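Local atomic coordinates of Tat-secreted protein Rv2525c (Mycobacterium tuberculosis, PDB entry 4PMQ), a protein that may act as a peptidoglycan hydrolase with glycosidase activity, and shows esterase activity toward p-nitrophenyl esters in vitro. Residues 104-109 with 175-180. Numbering follows the deposited sequence. Where two conformers were deposited one is given.
Sequences PIYASI and AHLHQV. With GOL (glycerol), chain E.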
loop_
_atom_site.group_PDB
_atom_site.type_symbol
_atom_site.label_atom_id
_atom_site.label_comp_id
_atom_site.label_asym_id
_atom_site.label_seq_id
_atom_site.Cartn_x
_atom_site.Cartn_y
_atom_site.Cartn_z
ATOM N N PRO A 104 1.857 -9.588 3.320
ATOM C CA PRO A 104 1.351 -8.488 4.144
ATOM C C PRO A 104 0.360 -7.627 3.395
ATOM O O PRO A 104 0.161 -7.794 2.178
ATOM C CB PRO A 104 2.632 -7.662 4.434
ATOM C CG PRO A 104 3.445 -7.854 3.167
ATOM C CD PRO A 104 3.209 -9.292 2.788
ATOM N N ILE A 105 -0.221 -6.650 4.113
ATOM C CA ILE A 105 -1.040 -5.616 3.501
ATOM C C ILE A 105 -0.486 -4.298 4.003
ATOM O O ILE A 105 -0.301 -4.101 5.229
ATOM C CB ILE A 105 -2.549 -5.760 3.796
ATOM C CG1 ILE A 105 -3.118 -7.115 3.313
ATOM C CG2 ILE A 105 -3.360 -4.558 3.232
ATOM C CD1 ILE A 105 -4.541 -7.433 3.952
ATOM N N TYR A 106 -0.171 -3.424 3.072
ATOM C CA TYR A 106 0.346 -2.101 3.442
ATOM C C TYR A 106 -0.806 -1.146 3.755
ATOM O O TYR A 106 -1.470 -0.681 2.820
ATOM C CB TYR A 106 1.187 -1.523 2.306
ATOM C CG TYR A 106 2.563 -2.139 2.187
ATOM C CD1 TYR A 106 2.763 -3.326 1.482
ATOM C CD2 TYR A 106 3.678 -1.514 2.743
ATOM C CE1 TYR A 106 4.041 -3.883 1.350
ATOM C CE2 TYR A 106 4.967 -2.028 2.559
ATOM C CZ TYR A 106 5.143 -3.223 1.886
ATOM O OH TYR A 106 6.433 -3.702 1.700
ATOM N N ALA A 107 -1.060 -0.888 5.054
ATOM C CA ALA A 107 -2.067 0.081 5.529
ATOM C C ALA A 107 -1.573 1.499 5.197
ATOM O O ALA A 107 -0.401 1.826 5.471
ATOM C CB ALA A 107 -2.287 -0.088 7.020
ATOM N N SER A 108 -2.452 2.358 4.627
ATOM C CA SER A 108 -2.000 3.685 4.219
ATOM C C SER A 108 -2.180 4.800 5.243
ATOM O O SER A 108 -3.254 4.974 5.853
ATOM C CB SER A 108 -2.692 4.104 2.932
ATOM O OG SER A 108 -2.376 3.135 1.952
ATOM N N ILE A 109 -1.098 5.586 5.386
ATOM C CA ILE A 109 -1.016 6.806 6.173
ATOM C C ILE A 109 -0.710 7.857 5.088
ATOM O O ILE A 109 0.444 8.256 4.936
ATOM C CB ILE A 109 -0.014 6.802 7.356
ATOM C CG1 ILE A 109 -0.166 5.562 8.308
ATOM C CG2 ILE A 109 -0.117 8.142 8.131
ATOM C CD1 ILE A 109 -1.534 5.310 8.898
ATOM N N ALA A 175 12.997 0.997 4.760
ATOM C CA ALA A 175 11.923 0.840 3.759
ATOM C C ALA A 175 12.181 -0.325 2.799
ATOM O O ALA A 175 13.325 -0.580 2.384
ATOM C CB ALA A 175 11.735 2.127 2.970
ATOM N N HIS A 176 11.102 -1.059 2.475
ATOM C CA HIS A 176 11.104 -2.170 1.529
ATOM C C HIS A 176 10.801 -1.651 0.133
ATOM O O HIS A 176 11.288 -2.199 -0.851
ATOM C CB HIS A 176 10.040 -3.185 1.949
ATOM C CG HIS A 176 10.333 -3.776 3.292
ATOM N ND1 HIS A 176 10.056 -3.084 4.459
ATOM C CD2 HIS A 176 10.999 -4.912 3.601
ATOM C CE1 HIS A 176 10.478 -3.857 5.445
ATOM N NE2 HIS A 176 11.071 -4.966 4.977
ATOM N N LEU A 177 9.978 -0.584 0.060
ATOM C CA LEU A 177 9.509 0.048 -1.165
ATOM C C LEU A 177 9.593 1.541 -1.017
ATOM O O LEU A 177 9.436 2.032 0.102
ATOM C CB LEU A 177 8.043 -0.339 -1.422
ATOM C CG LEU A 177 7.771 -1.843 -1.491
ATOM C CD1 LEU A 177 6.269 -2.161 -1.511
ATOM C CD2 LEU A 177 8.458 -2.489 -2.697
ATOM N N HIS A 178 9.781 2.261 -2.124
ATOM C CA HIS A 178 9.814 3.739 -2.077
ATOM C C HIS A 178 9.053 4.333 -3.270
ATOM O O HIS A 178 9.403 4.072 -4.409
ATOM C CB HIS A 178 11.267 4.253 -2.041
ATOM C CG HIS A 178 11.443 5.739 -1.998
ATOM N ND1 HIS A 178 12.654 6.309 -2.315
ATOM C CD2 HIS A 178 10.587 6.720 -1.604
ATOM C CE1 HIS A 178 12.501 7.618 -2.155
ATOM N NE2 HIS A 178 11.267 7.921 -1.755
ATOM N N GLN A 179 8.022 5.130 -2.995
ATOM C CA GLN A 179 7.255 5.806 -4.035
ATOM C C GLN A 179 8.098 6.992 -4.496
ATOM O O GLN A 179 8.350 7.905 -3.696
ATOM C CB GLN A 179 5.897 6.229 -3.483
ATOM C CG GLN A 179 4.924 6.634 -4.592
ATOM C CD GLN A 179 3.587 6.919 -3.979
ATOM O OE1 GLN A 179 3.478 7.758 -3.090
ATOM N NE2 GLN A 179 2.532 6.257 -4.470
ATOM N N VAL A 180 8.601 6.926 -5.744
ATOM C CA VAL A 180 9.514 7.962 -6.269
ATOM C C VAL A 180 8.886 8.886 -7.313
ATOM O O VAL A 180 9.509 9.886 -7.651
ATOM C CB VAL A 180 10.829 7.347 -6.826
ATOM C CG1 VAL A 180 11.601 6.669 -5.701
ATOM C CG2 VAL A 180 10.566 6.362 -7.975
HETATM C C1 GOL E . -0.438 5.120 -3.204
HETATM O O1 GOL E . -0.280 6.459 -3.646
HETATM C C2 GOL E . -1.304 5.088 -1.969
HETATM O O2 GOL E . -2.620 5.554 -2.292
HETATM C C3 GOL E . -1.342 3.667 -1.455
HETATM O O3 GOL E . -2.495 3.422 -0.668
#
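Tyr106 reaches across the barrel interior to Leu177 and His176, bridging backbones whose nearest CA atoms, those of Tyr106 and Leu177, are 10.5 Å apart. Its CB is directed toward segment 175-180. With CG anti to the carbonyl carbon (chi1 -76°), the ring extends inward, and its far half meets a single methyl that approaches it obliquely: Tyr106 CE1 lies 4.0 Å and Tyr106 CZ 3.7 Å from Leu177 CD1. At the tip, Tyr106 OH is 3.6 Å from Leu177 CD1. The same Tyr106 OH is 3.7 Å from His176 CB, the two side chains crossing nearly at a right angle. These are van der Waals contacts; the buried hydroxyl is satisfied instead by the carbonyl oxygen of Phe202, near the C-terminus, while His176 ND1 pairs with the backbone N of Phe159.

One layer along the strands, a glycerol, probably from the crystallisation liquor, spans the gap. In one of two serine conformers, glycerol O3 donates to Ser108 OG at 2.6 Å, and OG also bonds the carbonyl oxygen of Tyr66. Gln179 NE2 donates to glycerol O1 at 2.9 Å in a nearly straight bond (167°), its amide held by Asp9 and Tyr141. Tyr31, Gln67 and Tyr141 also hold the glycerol. Inward-facing side chains meeting across non-adjacent strands, with a small polyol bound beside them, are consistent with the core and central pocket of a TIM-barrel-like glycoside hydrolase domain.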